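Local coordinates for protein TrwG component of type IV secretion system (PDB 4JF8) that probably serves, as a VirB8-family protein, in the assembly of a bacterial type IV secretion system, here as the probable soluble domain without the transmembrane helix, at residues E42-D45 against R46-N50; Q81-Y84 against K85-E88; P151-S154 against S155-L158. All blocks are in the same frame, centred on the assembly; numbering follows the deposited sequence. Where two conformers were deposited one is given.

In the fold
The VirB8 domain has an NTF2-like fold, a curved antiparallel sheet of four strands with helices packed against it. Contact 1 is the first turns of helix 42-57, lying on the sheet. Contact 2 closes helix 77-85, on the other side of the chain's centre, with about 24 Å between the two contact centres. Contact 3 starts the short helix 154-159, which precedes the last strand. Its nearest atoms are about 7 Å from contact 1 and about 10 Å from contact 2. Contacts 1 and 3 both touch the second subunit; contact 2 touches no other protein chain of the assembly. Contacts 1 and 2 each hold an ethanediol, probably from the crystallisation liquor.

Contact 1 (E42-D45 against R46-N50); sequences EVVD and RYWLN. With EDO (1,2-ethanediol), chain D.
Val44 and Trp48 lie side by side, one turn apart on helix 42-57. Val44 CG1 meets the edge of the indole, 3.8 Å from Trp48 CD1. This is the tight side. Tyr47 comes edge-on to one indole face, with its CD2 over the centre. At the indole edge, Trp48 NE1 donates to O2 of the ethanediol at 2.9 Å. The same molecule bonds Trp48 NE1 of the second subunit, and Tyr47 OH bonds Tyr47 OH of that chain. On the buried side, Leu49 N donates to Asp45 O at 2.9 Å.

The solvent side is looser: Glu42 is exposed, and it runs alongside Arg46 with carboxylate and guanidinium stacked, their planes 12° apart. Glu42 OE1 is 3.1 Å from Arg46 NH2, but it sits over the guanidinium face, so the salt bridge rests on charge and no N-H points at it. The N-H bonds of NH2 serve Ile110 O and, weakly, Gln111 OE1.

The helix packs on the sheet: Asp45 is buried and bonded to Tyr145 and Tyr147 of strand 137-147, while Leu49 reaches Ile143 there and Ile110 of strand 101-112.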
loop_
_atom_site.group_PDB
_atom_site.type_symbol
_atom_site.label_atom_id
_atom_site.label_comp_id
_atom_site.label_asym_id
_atom_site.label_seq_id
_atom_site.Cartn_x
_atom_site.Cartn_y
_atom_site.Cartn_z
ATOM N N GLU A 42 -11.817 10.243 -11.907
ATOM C CA GLU A 42 -11.234 11.037 -10.847
ATOM C C GLU A 42 -10.860 10.204 -9.629
ATOM O O GLU A 42 -9.792 10.387 -9.055
ATOM C CB GLU A 42 -12.148 12.200 -10.423
ATOM C CG GLU A 42 -11.416 13.211 -9.550
ATOM C CD GLU A 42 -12.165 14.503 -9.303
ATOM O OE1 GLU A 42 -11.539 15.578 -9.471
ATOM O OE2 GLU A 42 -13.342 14.434 -8.897
ATOM N N VAL A 43 -11.749 9.317 -9.205
ATOM C CA VAL A 43 -11.533 8.567 -7.961
ATOM C C VAL A 43 -10.354 7.586 -8.095
ATOM O O VAL A 43 -9.500 7.491 -7.207
ATOM C CB VAL A 43 -12.850 7.888 -7.485
ATOM C CG1 VAL A 43 -12.606 7.009 -6.290
ATOM C CG2 VAL A 43 -13.887 8.934 -7.117
ATOM N N VAL A 44 -10.283 6.864 -9.203
ATOM C CA VAL A 44 -9.181 5.938 -9.415
ATOM C C VAL A 44 -7.872 6.682 -9.659
ATOM O O VAL A 44 -6.834 6.317 -9.093
ATOM C CB VAL A 44 -9.495 4.909 -10.514
ATOM C CG1 VAL A 44 -8.253 4.129 -10.888
ATOM C CG2 VAL A 44 -10.626 3.990 -10.032
ATOM N N ASP A 45 -7.888 7.752 -10.445
ATOM C CA ASP A 45 -6.661 8.490 -10.684
ATOM C C ASP A 45 -6.153 9.060 -9.346
ATOM O O ASP A 45 -4.958 9.016 -9.048
ATOM C CB ASP A 45 -6.862 9.638 -11.668
ATOM C CG ASP A 45 -7.060 9.191 -13.104
ATOM O OD1 ASP A 45 -7.126 7.994 -13.420
ATOM O OD2 ASP A 45 -7.211 10.116 -13.964
ATOM N N ARG A 46 -7.053 9.591 -8.519
ATOM C CA ARG A 46 -6.646 10.129 -7.214
ATOM C C ARG A 46 -6.023 9.048 -6.334
ATOM O O ARG A 46 -5.055 9.312 -5.638
ATOM C CB ARG A 46 -7.812 10.799 -6.483
ATOM C CG ARG A 46 -8.171 12.171 -7.036
ATOM C CD ARG A 46 -9.293 12.800 -6.245
ATOM N NE ARG A 46 -9.359 14.231 -6.522
ATOM C CZ ARG A 46 -10.433 15.000 -6.376
ATOM N NH1 ARG A 46 -11.593 14.498 -5.960
ATOM N NH2 ARG A 46 -10.339 16.286 -6.672
ATOM N N TYR A 47 -6.565 7.829 -6.376
ATOM C CA TYR A 47 -5.985 6.719 -5.610
ATOM C C TYR A 47 -4.519 6.526 -5.991
ATOM O O TYR A 47 -3.641 6.468 -5.107
ATOM C CB TYR A 47 -6.770 5.433 -5.852
ATOM C CG TYR A 47 -6.136 4.217 -5.227
ATOM C CD1 TYR A 47 -6.311 3.941 -3.885
ATOM C CD2 TYR A 47 -5.294 3.374 -5.963
ATOM C CE1 TYR A 47 -5.717 2.836 -3.289
ATOM C CE2 TYR A 47 -4.688 2.269 -5.378
ATOM C CZ TYR A 47 -4.895 2.020 -4.036
ATOM O OH TYR A 47 -4.297 0.938 -3.424
ATOM N N TRP A 48 -4.238 6.419 -7.283
ATOM C CA TRP A 48 -2.868 6.181 -7.742
ATOM C C TRP A 48 -1.934 7.365 -7.511
ATOM O O TRP A 48 -0.787 7.184 -7.089
ATOM C CB TRP A 48 -2.833 5.702 -9.202
ATOM C CG TRP A 48 -3.384 4.319 -9.290
ATOM C CD1 TRP A 48 -4.595 3.947 -9.808
ATOM C CD2 TRP A 48 -2.780 3.127 -8.778
ATOM N NE1 TRP A 48 -4.775 2.598 -9.642
ATOM C CE2 TRP A 48 -3.683 2.069 -9.003
ATOM C CE3 TRP A 48 -1.576 2.858 -8.117
ATOM C CZ2 TRP A 48 -3.397 0.756 -8.593
ATOM C CZ3 TRP A 48 -1.304 1.562 -7.742
ATOM C CH2 TRP A 48 -2.206 0.536 -7.977
ATOM N N LEU A 49 -2.431 8.575 -7.748
ATOM C CA LEU A 49 -1.641 9.773 -7.503
ATOM C C LEU A 49 -1.291 9.918 -6.034
ATOM O O LEU A 49 -0.171 10.299 -5.695
ATOM C CB LEU A 49 -2.396 11.008 -7.994
ATOM C CG LEU A 49 -2.522 11.077 -9.530
ATOM C CD1 LEU A 49 -3.657 12.019 -9.936
ATOM C CD2 LEU A 49 -1.212 11.450 -10.220
ATOM N N ASN A 50 -2.263 9.657 -5.175
ATOM C CA ASN A 50 -2.032 9.690 -3.739
ATOM C C ASN A 50 -0.980 8.656 -3.330
ATOM O O ASN A 50 -0.044 8.955 -2.571
ATOM C CB ASN A 50 -3.360 9.444 -3.013
ATOM C CG ASN A 50 -3.253 9.577 -1.522
ATOM O OD1 ASN A 50 -2.916 10.652 -1.018
ATOM N ND2 ASN A 50 -3.595 8.513 -0.790
HETATM C C1 EDO D . -7.031 -0.661 -8.103
HETATM O O1 EDO D . -8.232 -1.298 -8.555
HETATM C C2 EDO D . -7.278 0.836 -8.090
HETATM O O2 EDO D . -7.340 1.257 -9.460
#

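Contact 2 (Q81-Y84 against K85-E88); sequences QEFY and KIYE. With EDO (1,2-ethanediol), chain C.
Phe83 and Tyr87 form an offset edge-to-face pair where helix 77-85 ends. The edge of Tyr87 is turned toward the Phe83 face, with ring centroids 5.7 Å apart and planes at 61°. With chi1 at 169°, the Phe83 ring swings away from its own backbone N and reaches the turn that follows. The Ile86 side chain crosses that of Phe83 at about a right angle, with Ile86 CD1 4.1 Å from Phe83 CD1.

The backbone bonding changes here. Lys85 N is shared by two weak bonds, to Gln81 O and to Glu82 O. Ile86 N then bonds Phe83 O at 3.0 Å, and Tyr87 N bonds Tyr84 O at 2.9 Å. Both donors stand well above the carbonyl planes, as expected when i to i+3 bonds replace the helical i to i+4 pattern. A type I turn from Lys85 to Glu88 follows, closed by Glu88 N to Lys85 O.

Water serves the side chains. Lys85 NZ donates to a water at 2.8 Å that also reaches Gln81 O and Gln81 OE1. A second water joins the same NZ and OE1 more loosely. A third bonds Glu88 OE2 at 2.5 Å and Gln81 OE1 weakly. On the ring side, Tyr87 OH donates to ethanediol O1, and this ethanediol is also held by the carbonyls of Asn55 and Arg56.

The chemistry thus divides in two. Aromatic and aliphatic groups pack toward helices 64-73 and 93-97, while the charged ends of Lys85 and Glu88 meet Gln81 through solvent rather than directly.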
loop_
_atom_site.group_PDB
_atom_site.type_symbol
_atom_site.label_atom_id
_atom_site.label_comp_id
_atom_site.label_asym_id
_atom_site.label_seq_id
_atom_site.Cartn_x
_atom_site.Cartn_y
_atom_site.Cartn_z
ATOM N N GLN A 81 14.917 6.838 -13.147
ATOM C CA GLN A 81 16.296 7.331 -13.068
ATOM C C GLN A 81 16.391 8.620 -12.257
ATOM O O GLN A 81 17.320 8.792 -11.480
ATOM C CB GLN A 81 16.902 7.509 -14.460
ATOM C CG GLN A 81 17.145 6.182 -15.189
ATOM C CD GLN A 81 18.214 5.372 -14.494
ATOM O OE1 GLN A 81 19.340 5.867 -14.275
ATOM N NE2 GLN A 81 17.883 4.160 -14.105
ATOM N N GLU A 82 15.404 9.506 -12.412
ATOM C CA GLU A 82 15.355 10.752 -11.633
ATOM C C GLU A 82 15.192 10.449 -10.140
ATOM O O GLU A 82 15.912 11.004 -9.309
ATOM C CB GLU A 82 14.230 11.629 -12.145
ATOM C CG GLU A 82 14.485 12.169 -13.536
ATOM C CD GLU A 82 13.296 12.860 -14.147
ATOM O OE1 GLU A 82 12.185 12.771 -13.597
ATOM O OE2 GLU A 82 13.472 13.490 -15.222
ATOM N N PHE A 83 14.289 9.543 -9.810
ATOM C CA PHE A 83 13.995 9.187 -8.424
ATOM C C PHE A 83 15.196 8.493 -7.769
ATOM O O PHE A 83 15.570 8.796 -6.637
ATOM C CB PHE A 83 12.767 8.276 -8.381
ATOM C CG PHE A 83 12.545 7.650 -7.053
ATOM C CD1 PHE A 83 12.190 8.414 -5.951
ATOM C CD2 PHE A 83 12.667 6.276 -6.903
ATOM C CE1 PHE A 83 11.999 7.818 -4.726
ATOM C CE2 PHE A 83 12.461 5.675 -5.679
ATOM C CZ PHE A 83 12.139 6.440 -4.589
ATOM N N TYR A 84 15.842 7.591 -8.500
ATOM C CA TYR A 84 16.939 6.809 -7.946
ATOM C C TYR A 84 18.066 7.712 -7.502
ATOM O O TYR A 84 18.767 7.392 -6.530
ATOM C CB TYR A 84 17.488 5.800 -8.955
ATOM C CG TYR A 84 16.566 4.658 -9.337
ATOM C CD1 TYR A 84 15.534 4.232 -8.503
ATOM C CD2 TYR A 84 16.762 3.962 -10.531
ATOM C CE1 TYR A 84 14.737 3.163 -8.853
ATOM C CE2 TYR A 84 15.966 2.905 -10.877
ATOM C CZ TYR A 84 14.940 2.511 -10.044
ATOM O OH TYR A 84 14.129 1.448 -10.428
ATOM N N LYS A 85 18.259 8.837 -8.174
ATOM C CA LYS A 85 19.363 9.735 -7.815
ATOM C C LYS A 85 19.220 10.288 -6.400
ATOM O O LYS A 85 20.226 10.575 -5.752
ATOM C CB LYS A 85 19.491 10.873 -8.823
ATOM C CG LYS A 85 19.992 10.407 -10.174
ATOM C CD LYS A 85 20.244 11.570 -11.112
ATOM C CE LYS A 85 20.501 11.102 -12.534
ATOM N NZ LYS A 85 21.244 9.812 -12.669
ATOM N N ILE A 86 17.994 10.402 -5.894
ATOM C CA ILE A 86 17.782 10.834 -4.506
ATOM C C ILE A 86 18.500 9.895 -3.527
ATOM O O ILE A 86 18.913 10.315 -2.448
ATOM C CB ILE A 86 16.266 10.892 -4.179
ATOM C CG1 ILE A 86 15.574 11.950 -5.054
ATOM C CG2 ILE A 86 16.016 11.177 -2.702
ATOM C CD1 ILE A 86 14.071 11.949 -4.966
ATOM N N TYR A 87 18.634 8.621 -3.915
ATOM C CA TYR A 87 19.234 7.551 -3.113
ATOM C C TYR A 87 20.594 7.094 -3.629
ATOM O O TYR A 87 21.025 5.975 -3.340
ATOM C CB TYR A 87 18.214 6.375 -2.992
ATOM C CG TYR A 87 17.017 6.845 -2.193
ATOM C CD1 TYR A 87 17.093 6.902 -0.815
ATOM C CD2 TYR A 87 15.860 7.321 -2.801
ATOM C CE1 TYR A 87 16.039 7.377 -0.056
ATOM C CE2 TYR A 87 14.788 7.811 -2.049
ATOM C CZ TYR A 87 14.903 7.845 -0.665
ATOM O OH TYR A 87 13.913 8.351 0.148
ATOM N N GLU A 88 21.286 7.983 -4.328
ATOM C CA GLU A 88 22.633 7.673 -4.811
ATOM C C GLU A 88 23.589 8.763 -4.373
ATOM O O GLU A 88 23.205 9.914 -4.164
ATOM C CB GLU A 88 22.622 7.547 -6.338
ATOM C CG GLU A 88 21.911 6.282 -6.818
ATOM C CD GLU A 88 21.564 6.275 -8.301
ATOM O OE1 GLU A 88 21.744 7.295 -8.981
ATOM O OE2 GLU A 88 21.090 5.240 -8.809
HETATM C C1 EDO C . 10.997 7.326 0.006
HETATM O O1 EDO C . 11.462 8.545 -0.598
HETATM C C2 EDO C . 11.249 6.157 -0.904
HETATM O O2 EDO C . 10.360 6.279 -1.976
HETATM O O HOH W 1 19.799 7.513 -11.988
HETATM O O HOH W 2 20.628 5.194 -11.283
HETATM O O HOH W 3 20.228 8.496 -15.514
#

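Contact 3 (P151-S154 against S155-L158); sequences PMKS and SDRL
Arg157 folds back from the first turn of helix 154-159 onto the loop that leads into it, at a helix N-terminus with Lys153 in the N-cap position. Its chain bends at chi3 (58°). That turn brings the guanidinium over Ser154, whose CA lies against one face toward the rim, while the edge meets the loop carbonyls. Arg157 NH1 donates to Pro151 O at 2.8 Å, and this oxygen lies almost in the guanidinium plane. The same NH1 makes a weak bond to Met152 O at 3.0 Å. One nitrogen thus ties two successive peptides of the loop to the helix.

Pro151 packs from the loop against the helix, on Asp156 CB and the Arg157 backbone. Its CB is 3.7 Å from Asp156 CB, and its CG lies near Arg157 CA. The helix itself begins with two regular bonds, Arg157 N to Lys153 O and Leu158 N to Ser154 O.

Lys153 and Asp156 cross at an oblique angle. The lysine chain bends at chi3 and chi4 and passes Asp156 OD2 with its CD, 3.7 Å away. Its NZ stays 4.3 Å from Asp156 OD1, too far for a salt bridge, although the opposite charges probably still attract. Two waters bridge the polar atoms of the pair. One joins Lys153 N to Asp156 OD2.

The contact lies at the surface, and its Arg157 and Leu158 reach the second subunit, packing on Val43 and Arg46 of that chain. On the solvent side, the other water takes a bond from Lys153 NZ at 2.8 Å, gives one to Asp156 OD1, and is also hydrogen-bonded to Ser155 OG.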
loop_
_atom_site.group_PDB
_atom_site.type_symbol
_atom_site.label_atom_id
_atom_site.label_comp_id
_atom_site.label_asym_id
_atom_site.label_seq_id
_atom_site.Cartn_x
_atom_site.Cartn_y
_atom_site.Cartn_z
ATOM N N PRO A 151 0.798 -5.098 -16.486
ATOM C CA PRO A 151 2.207 -5.485 -16.678
ATOM C C PRO A 151 2.413 -6.920 -17.137
ATOM O O PRO A 151 1.585 -7.785 -16.874
ATOM C CB PRO A 151 2.814 -5.303 -15.281
ATOM C CG PRO A 151 2.002 -4.235 -14.670
ATOM C CD PRO A 151 0.608 -4.348 -15.234
ATOM N N MET A 152 3.571 -7.168 -17.745
ATOM C CA MET A 152 3.938 -8.488 -18.264
ATOM C C MET A 152 4.167 -9.497 -17.144
ATOM O O MET A 152 3.718 -10.640 -17.227
ATOM C CB MET A 152 5.211 -8.327 -19.109
ATOM C CG MET A 152 5.762 -9.593 -19.760
ATOM S SD MET A 152 4.759 -10.352 -21.068
ATOM C CE MET A 152 4.646 -9.001 -22.230
ATOM N N LYS A 153 4.892 -9.081 -16.103
ATOM C CA LYS A 153 5.225 -9.982 -14.997
ATOM C C LYS A 153 4.066 -10.055 -14.031
ATOM O O LYS A 153 3.546 -9.013 -13.624
ATOM C CB LYS A 153 6.456 -9.495 -14.226
ATOM C CG LYS A 153 7.767 -9.591 -14.999
ATOM C CD LYS A 153 8.812 -8.592 -14.504
ATOM C CE LYS A 153 9.746 -9.183 -13.474
ATOM N NZ LYS A 153 9.014 -9.645 -12.262
ATOM N N SER A 154 3.701 -11.264 -13.626
ATOM C CA SER A 154 2.653 -11.479 -12.645
ATOM C C SER A 154 2.917 -10.673 -11.366
ATOM O O SER A 154 2.014 -10.074 -10.793
ATOM C CB SER A 154 2.548 -12.977 -12.320
ATOM O OG SER A 154 2.607 -13.773 -13.501
ATOM N N SER A 155 4.160 -10.665 -10.901
ATOM C CA SER A 155 4.483 -9.962 -9.687
ATOM C C SER A 155 4.194 -8.464 -9.804
ATOM O O SER A 155 3.616 -7.878 -8.897
ATOM C CB SER A 155 5.949 -10.196 -9.288
ATOM O OG SER A 155 6.829 -9.827 -10.337
ATOM N N ASP A 156 4.586 -7.842 -10.909
ATOM C CA ASP A 156 4.285 -6.423 -11.114
ATOM C C ASP A 156 2.778 -6.192 -11.286
ATOM O O ASP A 156 2.228 -5.216 -10.760
ATOM C CB ASP A 156 4.989 -5.919 -12.368
ATOM C CG ASP A 156 6.498 -5.830 -12.215
ATOM O OD1 ASP A 156 7.039 -5.987 -11.114
ATOM O OD2 ASP A 156 7.140 -5.580 -13.258
ATOM N N ARG A 157 2.126 -7.099 -11.998
ATOM C CA ARG A 157 0.708 -6.969 -12.279
ATOM C C ARG A 157 -0.123 -6.997 -10.992
ATOM O O ARG A 157 -1.141 -6.308 -10.874
ATOM C CB ARG A 157 0.313 -8.098 -13.202
ATOM C CG ARG A 157 -1.081 -8.012 -13.747
ATOM C CD ARG A 157 -1.226 -8.903 -14.967
ATOM N NE ARG A 157 -0.915 -10.313 -14.748
ATOM C CZ ARG A 157 0.099 -10.983 -15.303
ATOM N NH1 ARG A 157 1.004 -10.385 -16.063
ATOM N NH2 ARG A 157 0.228 -12.286 -15.059
ATOM N N LEU A 158 0.337 -7.746 -9.989
ATOM C CA LEU A 158 -0.362 -7.830 -8.707
ATOM C C LEU A 158 -0.308 -6.527 -7.930
ATOM O O LEU A 158 -1.154 -6.302 -7.061
ATOM C CB LEU A 158 0.230 -8.932 -7.837
ATOM C CG LEU A 158 -0.261 -10.344 -8.052
ATOM C CD1 LEU A 158 0.501 -11.278 -7.126
ATOM C CD2 LEU A 158 -1.762 -10.426 -7.775
HETATM O O HOH W 4 6.250 -6.531 -15.862
HETATM O O HOH W 5 8.849 -8.125 -9.968
#